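PDB 3LY0: dipeptidase AC. Metallo peptidase. MEROPS family M19 from Rhodobacter sphaeroides, which probably hydrolyses dipeptides, as a zinc-dependent metallodipeptidase of the membrane dipeptidase family. Local coordinates for residues H233-A238 with L286-H291; T240-N245 with T267-E272. One frame throughout, in Å; residues are numbered along the deposited sequence.

Contact 1. Residues H233-A238 with L286-H291; sequences HSNAHA and LRHLDH. With ZN (zinc ion), chain E; LY0 ((2R)-3-[(R)-[(1R)-1-aminoethyl](hydroxy)phosphoryl]-2-methylpropanoic acid), chain C.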
ATOM      1  N   HIS A 233       2.288   0.393  -3.232  1.00  8.81           N
ATOM      2  CA  HIS A 233       1.128   0.635  -4.083  1.00  8.54           C
ATOM      3  C   HIS A 233       1.375   1.801  -5.042  1.00  8.76           C
ATOM      4  O   HIS A 233       0.834   2.900  -4.876  1.00  9.20           O
ATOM      5  CB  HIS A 233      -0.192   0.744  -3.267  1.00  9.33           C
ATOM      6  CG  HIS A 233      -0.227   1.837  -2.231  1.00  7.78           C
ATOM      7  ND1 HIS A 233       0.676   1.926  -1.189  1.00  8.55           N
ATOM      8  CD2 HIS A 233      -1.116   2.844  -2.038  1.00  8.99           C
ATOM      9  CE1 HIS A 233       0.372   2.961  -0.431  1.00  7.94           C
ATOM     10  NE2 HIS A 233      -0.722   3.526  -0.910  1.00  9.16           N
ATOM     11  N   SER A 234       2.202   1.535  -6.051  1.00  8.82           N
ATOM     12  CA  SER A 234       2.605   2.555  -7.030  1.00  8.59           C
ATOM     13  C   SER A 234       2.779   1.906  -8.389  1.00  8.56           C
ATOM     14  O   SER A 234       3.236   0.762  -8.476  1.00  9.87           O
ATOM     15  CB  SER A 234       3.938   3.194  -6.626  1.00 11.11           C
ATOM     16  OG  SER A 234       3.841   3.865  -5.386  1.00 10.14           O
ATOM     17  N   ASN A 235       2.451   2.648  -9.448  1.00  9.28           N
ATOM     18  CA  ASN A 235       2.514   2.123 -10.806  1.00  9.97           C
ATOM     19  C   ASN A 235       3.573   2.807 -11.658  1.00  9.16           C
ATOM     20  O   ASN A 235       4.454   3.489 -11.127  1.00 10.72           O
ATOM     21  CB  ASN A 235       1.124   2.157 -11.446  1.00 11.51           C
ATOM     22  CG  ASN A 235       0.117   1.322 -10.661  1.00 10.85           C
ATOM     23  OD1 ASN A 235       0.499   0.399  -9.933  1.00 10.39           O
ATOM     24  ND2 ASN A 235      -1.169   1.647 -10.789  1.00 10.92           N
ATOM     25  N   ALA A 236       3.506   2.613 -12.975  1.00  9.87           N
ATOM     26  CA  ALA A 236       4.572   3.082 -13.857  1.00 10.43           C
ATOM     27  C   ALA A 236       4.289   4.464 -14.428  1.00  9.86           C
ATOM     28  O   ALA A 236       3.344   4.635 -15.198  1.00 10.30           O
ATOM     29  CB  ALA A 236       4.802   2.080 -14.979  1.00 12.02           C
ATOM     30  N   HIS A 237       5.125   5.431 -14.063  1.00  9.53           N
ATOM     31  CA  HIS A 237       4.966   6.804 -14.535  1.00 10.38           C
ATOM     32  C   HIS A 237       5.012   6.893 -16.058  1.00 12.26           C
ATOM     33  O   HIS A 237       4.342   7.735 -16.655  1.00 12.99           O
ATOM     34  CB  HIS A 237       6.051   7.685 -13.927  1.00 11.18           C
ATOM     35  CG  HIS A 237       5.767   9.146 -14.041  1.00 11.96           C
ATOM     36  ND1 HIS A 237       6.157   9.896 -15.130  1.00 13.82           N
ATOM     37  CD2 HIS A 237       5.107   9.991 -13.216  1.00 12.40           C
ATOM     38  CE1 HIS A 237       5.762  11.145 -14.961  1.00 15.40           C
ATOM     39  NE2 HIS A 237       5.123  11.229 -13.808  1.00 14.22           N
ATOM     40  N   ALA A 238       5.803   6.018 -16.673  1.00  9.94           N
ATOM     41  CA  ALA A 238       5.962   6.018 -18.128  1.00 12.16           C
ATOM     42  C   ALA A 238       4.654   5.672 -18.825  1.00 14.50           C
ATOM     43  O   ALA A 238       4.454   6.048 -19.984  1.00 17.10           O
ATOM     44  CB  ALA A 238       7.072   5.058 -18.540  1.00 15.31           C
ATOM     45  N   LEU A 286      -2.743  -4.539 -17.515  1.00 14.04           N
ATOM     46  CA  LEU A 286      -1.674  -5.343 -18.094  1.00 14.55           C
ATOM     47  C   LEU A 286      -0.556  -4.492 -18.668  1.00 12.03           C
ATOM     48  O   LEU A 286       0.594  -4.916 -18.732  1.00 13.56           O
ATOM     49  CB  LEU A 286      -2.236  -6.273 -19.167  1.00 14.22           C
ATOM     50  CG  LEU A 286      -3.108  -7.385 -18.591  1.00 20.56           C
ATOM     51  CD1 LEU A 286      -3.848  -8.106 -19.710  1.00 25.10           C
ATOM     52  CD2 LEU A 286      -2.262  -8.350 -17.757  1.00 22.83           C
ATOM     53  N   ARG A 287      -0.890  -3.284 -19.101  1.00 12.34           N
ATOM     54  CA  ARG A 287       0.106  -2.360 -19.598  1.00 13.37           C
ATOM     55  C   ARG A 287       1.079  -2.024 -18.469  1.00 12.19           C
ATOM     56  O   ARG A 287       2.293  -2.082 -18.637  1.00 13.17           O
ATOM     57  CB  ARG A 287      -0.593  -1.094 -20.093  1.00 15.08           C
ATOM     58  CG  ARG A 287       0.229  -0.222 -21.007  1.00 23.44           C
ATOM     59  CD  ARG A 287      -0.675   0.796 -21.709  1.00 28.73           C
ATOM     60  NE  ARG A 287      -1.888   0.172 -22.248  1.00 31.90           N
ATOM     61  CZ  ARG A 287      -3.134   0.588 -22.007  1.00 28.26           C
ATOM     62  NH1 ARG A 287      -3.356   1.650 -21.237  1.00 27.37           N
ATOM     63  NH2 ARG A 287      -4.166  -0.056 -22.547  1.00 31.77           N
ATOM     64  N   HIS A 288       0.541  -1.674 -17.305  1.00 11.14           N
ATOM     65  CA  HIS A 288       1.400  -1.374 -16.162  1.00 11.49           C
ATOM     66  C   HIS A 288       2.177  -2.596 -15.700  1.00 11.48           C
ATOM     67  O   HIS A 288       3.370  -2.502 -15.429  1.00 11.87           O
ATOM     68  CB  HIS A 288       0.586  -0.795 -15.012  1.00 11.69           C
ATOM     69  CG  HIS A 288       0.302   0.664 -15.162  1.00 12.06           C
ATOM     70  ND1 HIS A 288       1.165   1.644 -14.716  1.00 11.12           N
ATOM     71  CD2 HIS A 288      -0.737   1.308 -15.745  1.00 11.06           C
ATOM     72  CE1 HIS A 288       0.658   2.831 -15.003  1.00  9.88           C
ATOM     73  NE2 HIS A 288      -0.500   2.654 -15.618  1.00 11.33           N
ATOM     74  N   LEU A 289       1.508  -3.740 -15.612  1.00 12.12           N
ATOM     75  CA  LEU A 289       2.203  -4.951 -15.167  1.00 11.39           C
ATOM     76  C   LEU A 289       3.338  -5.308 -16.109  1.00 10.75           C
ATOM     77  O   LEU A 289       4.440  -5.608 -15.666  1.00 13.47           O
ATOM     78  CB  LEU A 289       1.251  -6.130 -14.999  1.00 11.84           C
ATOM     79  CG  LEU A 289       0.391  -6.117 -13.741  1.00 13.67           C
ATOM     80  CD1 LEU A 289      -0.636  -7.234 -13.812  1.00 15.79           C
ATOM     81  CD2 LEU A 289       1.254  -6.261 -12.485  1.00 13.87           C
ATOM     82  N   ASP A 290       3.084  -5.255 -17.412  1.00 12.31           N
ATOM     83  CA  ASP A 290       4.141  -5.548 -18.371  1.00 11.92           C
ATOM     84  C   ASP A 290       5.313  -4.607 -18.191  1.00 14.08           C
ATOM     85  O   ASP A 290       6.468  -5.024 -18.231  1.00 16.10           O
ATOM     86  CB  ASP A 290       3.645  -5.396 -19.807  1.00 13.78           C
ATOM     87  CG  ASP A 290       2.856  -6.601 -20.306  1.00 15.49           C
ATOM     88  OD1 ASP A 290       2.835  -7.662 -19.642  1.00 17.36           O
ATOM     89  OD2 ASP A 290       2.251  -6.470 -21.393  1.00 16.58           O
ATOM     90  N   HIS A 291       5.023  -3.320 -18.030  1.00 12.62           N
ATOM     91  CA  HIS A 291       6.094  -2.339 -17.911  1.00 13.26           C
ATOM     92  C   HIS A 291       6.907  -2.570 -16.644  1.00 13.54           C
ATOM     93  O   HIS A 291       8.139  -2.529 -16.666  1.00 14.37           O
ATOM     94  CB  HIS A 291       5.554  -0.905 -17.948  1.00 13.42           C
ATOM     95  CG  HIS A 291       6.621   0.126 -18.115  1.00 13.70           C
ATOM     96  ND1 HIS A 291       7.019   0.584 -19.353  1.00 19.39           N
ATOM     97  CD2 HIS A 291       7.390   0.773 -17.209  1.00 14.12           C
ATOM     98  CE1 HIS A 291       7.982   1.475 -19.199  1.00 20.34           C
ATOM     99  NE2 HIS A 291       8.226   1.608 -17.908  1.00 14.98           N
TER
HETATM  100 ZN    ZN E 365      -1.768   5.406  -0.279  0.65  9.35          ZN
HETATM  101  P   LY0 C 363      -4.488   5.898  -0.079  1.00 12.30           P
HETATM  102  C1  LY0 C 363      -6.235   7.557   1.334  1.00 16.69           C
HETATM  103  N1  LY0 C 363      -5.072   5.726   2.534  1.00 11.58           N
HETATM  104  C2  LY0 C 363      -5.677   6.152   1.284  1.00 13.43           C
HETATM  105  C4  LY0 C 363      -5.340   6.037  -1.700  1.00 13.75           C
HETATM  106  C5  LY0 C 363      -4.662   6.922  -2.709  1.00 13.92           C
HETATM  107  C6  LY0 C 363      -3.186   6.654  -2.826  1.00 12.37           C
HETATM  108  C7  LY0 C 363      -5.384   7.035  -4.027  1.00 16.28           C
HETATM  109  O31 LY0 C 363      -3.910   4.520   0.143  1.00 12.01           O
HETATM  110  O32 LY0 C 363      -3.334   6.946   0.055  1.00 11.45           O
HETATM  111  O61 LY0 C 363      -2.404   7.553  -3.475  1.00 12.92           O
HETATM  112  O62 LY0 C 363      -2.663   5.649  -2.315  1.00 11.69           O
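The one hydrogen bond between the two segments runs from the backbone of Ala236 to the ring of His288: Ala236 N donates to His288 ND1 over 3.1 Å, at an N-H...N angle of 160°, and meets the ring at its edge, only 8° out of the ring plane. The other ring nitrogen, NE2, is hydrogen-bonded to Thr240 OG1 farther along the same loop, so the imidazole is gripped at both nitrogens and its rotation is fixed. Because ND1 acts as acceptor, a neutral ring with its proton on NE2 is the likely form. Asn235 CB presses obliquely on the same ring, 3.3 Å from His288 ND1, while its amide turns elsewhere, OD1 taking the backbone N of Asn264. With an alanine here in place of His288, the amide of Ala236 and the hydroxyl of Thr240 would probably both lose a partner, and a gap would open beside Asn235 CB.

About one helical turn on, His291 has CG anti to its backbone N (chi1 -168°), which brings the ring beside two methyl groups: Ala236 CB lies 3.7 Å from His291 CD2, and Ala238 CB 3.7 Å from His291 NE2, a nitrogen that is hydrogen-bonded to Asp248.

The loop's other end reaches the metal. His233 NE2 binds zinc at 2.2 Å, alongside Glu139, His212, both phosphinate oxygens and one carboxylate oxygen of the inhibitor. The loop thus runs from strand 230-231 and the active site outward to helix 283-296, with His288 also against Leu263 of strand 260-263 and His291 against Leu251 of helix 248-256.

Contact 2. Residues T240-N245 with T267-E272; sequences TPSTRN and TSFLRE. With LY0 ((2R)-3-[(R)-[(1R)-1-aminoethyl](hydroxy)phosphoryl]-2-methylpropanoic acid), chain C.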
ATOM      1  N   THR A 240       1.367   5.992 -16.981  1.00 11.02           N
ATOM      2  CA  THR A 240       0.426   6.975 -16.451  1.00 12.77           C
ATOM      3  C   THR A 240       1.209   7.995 -15.633  1.00 10.47           C
ATOM      4  O   THR A 240       1.669   7.681 -14.537  1.00 10.10           O
ATOM      5  CB  THR A 240      -0.591   6.298 -15.506  1.00 12.52           C
ATOM      6  OG1 THR A 240      -1.381   5.362 -16.243  1.00 12.28           O
ATOM      7  CG2 THR A 240      -1.506   7.329 -14.838  1.00 12.12           C
ATOM      8  N   PRO A 241       1.385   9.215 -16.166  1.00 11.16           N
ATOM      9  CA  PRO A 241       2.228  10.229 -15.515  1.00 10.09           C
ATOM     10  C   PRO A 241       1.544  10.944 -14.350  1.00 10.61           C
ATOM     11  O   PRO A 241       1.464  12.177 -14.316  1.00 12.01           O
ATOM     12  CB  PRO A 241       2.527  11.207 -16.654  1.00 12.41           C
ATOM     13  CG  PRO A 241       1.306  11.108 -17.515  1.00 14.49           C
ATOM     14  CD  PRO A 241       0.970   9.641 -17.516  1.00 11.39           C
ATOM     15  N   SER A 242       1.076  10.155 -13.388  1.00 10.21           N
ATOM     16  CA  SER A 242       0.594  10.666 -12.106  1.00 11.98           C
ATOM     17  C   SER A 242       1.779  10.927 -11.182  1.00  9.54           C
ATOM     18  O   SER A 242       2.751  10.179 -11.196  1.00 10.33           O
ATOM     19  CB  SER A 242      -0.318   9.629 -11.448  1.00 10.16           C
ATOM     20  OG  SER A 242      -0.493   9.910 -10.062  1.00 11.38           O
ATOM     21  N   THR A 243       1.700  11.973 -10.365  1.00 10.17           N
ATOM     22  CA  THR A 243       2.743  12.224  -9.361  1.00 10.65           C
ATOM     23  C   THR A 243       2.990  11.028  -8.426  1.00 10.10           C
ATOM     24  O   THR A 243       4.057  10.932  -7.812  1.00 10.85           O
ATOM     25  CB  THR A 243       2.387  13.437  -8.488  1.00 10.74           C
ATOM     26  OG1 THR A 243       1.042  13.289  -8.018  1.00 12.30           O
ATOM     27  CG2 THR A 243       2.473  14.724  -9.330  1.00 13.24           C
ATOM     28  N   ARG A 244       1.998  10.147  -8.318  1.00 10.02           N
ATOM     29  CA  ARG A 244       2.084   8.983  -7.432  1.00 10.71           C
ATOM     30  C   ARG A 244       2.843   7.791  -8.016  1.00  9.81           C
ATOM     31  O   ARG A 244       3.194   6.854  -7.288  1.00 10.17           O
ATOM     32  CB  ARG A 244       0.689   8.563  -6.989  1.00  8.67           C
ATOM     33  CG  ARG A 244       0.201   9.332  -5.771  1.00  9.78           C
ATOM     34  CD  ARG A 244       0.847   8.793  -4.499  1.00 10.90           C
ATOM     35  NE  ARG A 244       0.206   7.564  -4.028  1.00 10.10           N
ATOM     36  CZ  ARG A 244       0.714   6.337  -4.124  1.00 11.09           C
ATOM     37  NH1 ARG A 244       1.893   6.118  -4.695  1.00 10.47           N
ATOM     38  NH2 ARG A 244       0.036   5.316  -3.615  1.00  9.75           N
ATOM     39  N   ASN A 245       3.088   7.811  -9.322  1.00 10.54           N
ATOM     40  CA  ASN A 245       3.764   6.692  -9.981  1.00  9.52           C
ATOM     41  C   ASN A 245       5.290   6.825 -10.035  1.00  9.84           C
ATOM     42  O   ASN A 245       5.852   7.853  -9.631  1.00 11.34           O
ATOM     43  CB  ASN A 245       3.142   6.454 -11.360  1.00  9.44           C
ATOM     44  CG  ASN A 245       1.766   5.819 -11.267  1.00  9.02           C
ATOM     45  OD1 ASN A 245       1.410   5.233 -10.238  1.00  9.45           O
ATOM     46  ND2 ASN A 245       0.997   5.910 -12.339  1.00 10.90           N
ATOM     47  N   THR A 267      -7.836   3.533 -10.135  1.00 11.39           N
ATOM     48  CA  THR A 267      -8.110   3.932 -11.511  1.00 10.87           C
ATOM     49  C   THR A 267      -7.187   5.076 -11.941  1.00 10.82           C
ATOM     50  O   THR A 267      -6.630   5.065 -13.051  1.00 12.27           O
ATOM     51  CB  THR A 267      -9.585   4.360 -11.640  1.00 13.73           C
ATOM     52  OG1 THR A 267      -9.889   5.276 -10.581  1.00 17.69           O
ATOM     53  CG2 THR A 267     -10.490   3.146 -11.484  1.00 14.41           C
ATOM     54  N   SER A 268      -7.012   6.045 -11.046  1.00 11.04           N
ATOM     55  CA  SER A 268      -6.238   7.251 -11.338  1.00 11.88           C
ATOM     56  C   SER A 268      -4.790   6.959 -11.703  1.00 11.80           C
ATOM     57  O   SER A 268      -4.151   7.753 -12.386  1.00 11.93           O
ATOM     58  CB  SER A 268      -6.255   8.177 -10.128  1.00 14.00           C
ATOM     59  OG  SER A 268      -7.595   8.470  -9.758  1.00 15.12           O
ATOM     60  N   PHE A 269      -4.273   5.821 -11.241  1.00 11.07           N
ATOM     61  CA  PHE A 269      -2.858   5.517 -11.408  1.00  9.29           C
ATOM     62  C   PHE A 269      -2.628   4.449 -12.468  1.00  9.86           C
ATOM     63  O   PHE A 269      -1.484   4.131 -12.780  1.00 10.44           O
ATOM     64  CB  PHE A 269      -2.245   5.060 -10.076  1.00  9.13           C
ATOM     65  CG  PHE A 269      -2.447   6.035  -8.943  1.00 10.91           C
ATOM     66  CD1 PHE A 269      -2.645   7.391  -9.183  1.00 11.98           C
ATOM     67  CD2 PHE A 269      -2.423   5.586  -7.623  1.00 12.24           C
ATOM     68  CE1 PHE A 269      -2.822   8.285  -8.128  1.00 12.22           C
ATOM     69  CE2 PHE A 269      -2.598   6.467  -6.567  1.00 12.31           C
ATOM     70  CZ  PHE A 269      -2.807   7.816  -6.818  1.00 10.89           C
ATOM     71  N   LEU A 270      -3.720   3.904 -13.006  1.00 10.36           N
ATOM     72  CA  LEU A 270      -3.670   2.859 -14.033  1.00 10.80           C
ATOM     73  C   LEU A 270      -4.001   3.381 -15.431  1.00 11.26           C
ATOM     74  O   LEU A 270      -3.347   3.026 -16.398  1.00 10.91           O
ATOM     75  CB  LEU A 270      -4.671   1.747 -13.699  1.00 10.71           C
ATOM     76  CG  LEU A 270      -4.337   0.778 -12.559  1.00  9.52           C
ATOM     77  CD1 LEU A 270      -5.526  -0.108 -12.231  1.00 12.28           C
ATOM     78  CD2 LEU A 270      -3.132  -0.079 -12.916  1.00  9.96           C
ATOM     79  N   ARG A 271      -5.043   4.204 -15.523  1.00 11.39           N
ATOM     80  CA  ARG A 271      -5.505   4.690 -16.824  1.00 11.93           C
ATOM     81  C   ARG A 271      -4.481   5.636 -17.433  1.00 11.99           C
ATOM     82  O   ARG A 271      -3.896   6.464 -16.746  1.00 12.82           O
ATOM     83  CB  ARG A 271      -6.831   5.430 -16.654  1.00 15.11           C
ATOM     84  CG  ARG A 271      -7.972   4.563 -16.166  1.00 13.67           C
ATOM     85  CD  ARG A 271      -9.159   5.416 -15.760  1.00 16.25           C
ATOM     86  NE  ARG A 271      -9.651   6.175 -16.906  1.00 14.66           N
ATOM     87  CZ  ARG A 271     -10.861   6.034 -17.431  1.00 19.88           C
ATOM     88  NH1 ARG A 271     -11.722   5.176 -16.903  1.00 19.01           N
ATOM     89  NH2 ARG A 271     -11.210   6.763 -18.484  1.00 17.56           N
ATOM     90  N   GLU A 272      -4.264   5.532 -18.736  1.00 13.75           N
ATOM     91  CA  GLU A 272      -3.314   6.433 -19.364  1.00 16.54           C
ATOM     92  C   GLU A 272      -3.786   7.888 -19.276  1.00 15.82           C
ATOM     93  O   GLU A 272      -2.964   8.804 -19.268  1.00 17.28           O
ATOM     94  CB  GLU A 272      -3.062   6.032 -20.814  1.00 15.67           C
ATOM     95  CG  GLU A 272      -2.227   4.765 -20.959  1.00 19.30           C
ATOM     96  CD  GLU A 272      -1.980   4.397 -22.413  1.00 28.56           C
ATOM     97  OE1 GLU A 272      -2.234   5.243 -23.293  1.00 37.88           O
ATOM     98  OE2 GLU A 272      -1.533   3.261 -22.673  1.00 37.23           O
TER
HETATM   99  P   LY0 C 363      -4.488   5.898  -0.079  1.00 12.30           P
HETATM  100  C1  LY0 C 363      -6.235   7.557   1.334  1.00 16.69           C
HETATM  101  N1  LY0 C 363      -5.072   5.726   2.534  1.00 11.58           N
HETATM  102  C2  LY0 C 363      -5.677   6.152   1.284  1.00 13.43           C
HETATM  103  C4  LY0 C 363      -5.340   6.037  -1.700  1.00 13.75           C
HETATM  104  C5  LY0 C 363      -4.662   6.922  -2.709  1.00 13.92           C
HETATM  105  C6  LY0 C 363      -3.186   6.654  -2.826  1.00 12.37           C
HETATM  106  C7  LY0 C 363      -5.384   7.035  -4.027  1.00 16.28           C
HETATM  107  O31 LY0 C 363      -3.910   4.520   0.143  1.00 12.01           O
HETATM  108  O32 LY0 C 363      -3.334   6.946   0.055  1.00 11.45           O
HETATM  109  O61 LY0 C 363      -2.404   7.553  -3.475  1.00 12.92           O
HETATM  110  O62 LY0 C 363      -2.663   5.649  -2.315  1.00 11.69           O
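Arg244 and Phe269 meet at the inhibitor's carboxylate, in the active site of this TIM-barrel dipeptidase. Arg244 takes the carboxylate with two bonds, NE to O61 of the inhibitor at 2.7 Å and NH2 to O62 at 3.0 Å, the latter almost straight at 175°. The group lies at the edge of the guanidinium, and bends at chi2 and chi3 fold the arginine chain back to present that edge. The carboxylate also lies in the plane of the Phe269 ring, at its rim, with Phe269 CE2 3.3 Å from O61. Over one face of that ring sits Arg244 CB, 3.8 Å from its centroid, in a CH-pi contact that holds the aliphatic root of the arginine against the aromatic.

Behind this first shell the guanidinium is steadied from the metal-binding loop, NH1 by Ser234 OG and NH2 by the carbonyl of His233. The backbone of Arg244 is held by an ST turn, in which Ser242 OG accepts from Arg244 N, set inside a type I beta turn from Ser242 to Asn245. The same serine OG lies 3.4 Å from Phe269 CD1.

Asn245 then ties the turn to the short, weakly bonded helix at about 267-270. Its ND2 donates both to the carbonyl of Thr240, within its own loop, and to Phe269 O at 3.1 Å, so one amide spans both segments, while OD1 takes Asn235 N. Farther from the ligand, Thr240 OG1 donates to Arg271 O at 2.8 Å, approaching from above the carbonyl plane, 71° out of it.

How the contacts relate
The two contacts lie side by side, their centres about 9 Å apart, and contact 2 is nested along the chain inside the loop that contact 1 closes. Segments 233-238 and 240-245 follow one another in the connection from strand 230-231 to helix 248-256, while helices 267-270 and 283-296 come in succession after strand 260-263. One long loop is therefore backed by two successive helices. Contact 1 supplies a zinc ligand and contact 2 the arginine that takes the inhibitor's carboxylate, so one loop furnishes both. Toward the surface Arg287 NH1 forms a salt bridge with Glu272 OE2 at 2.8 Å, joining the loop after helix 267-270 to helix 283-296.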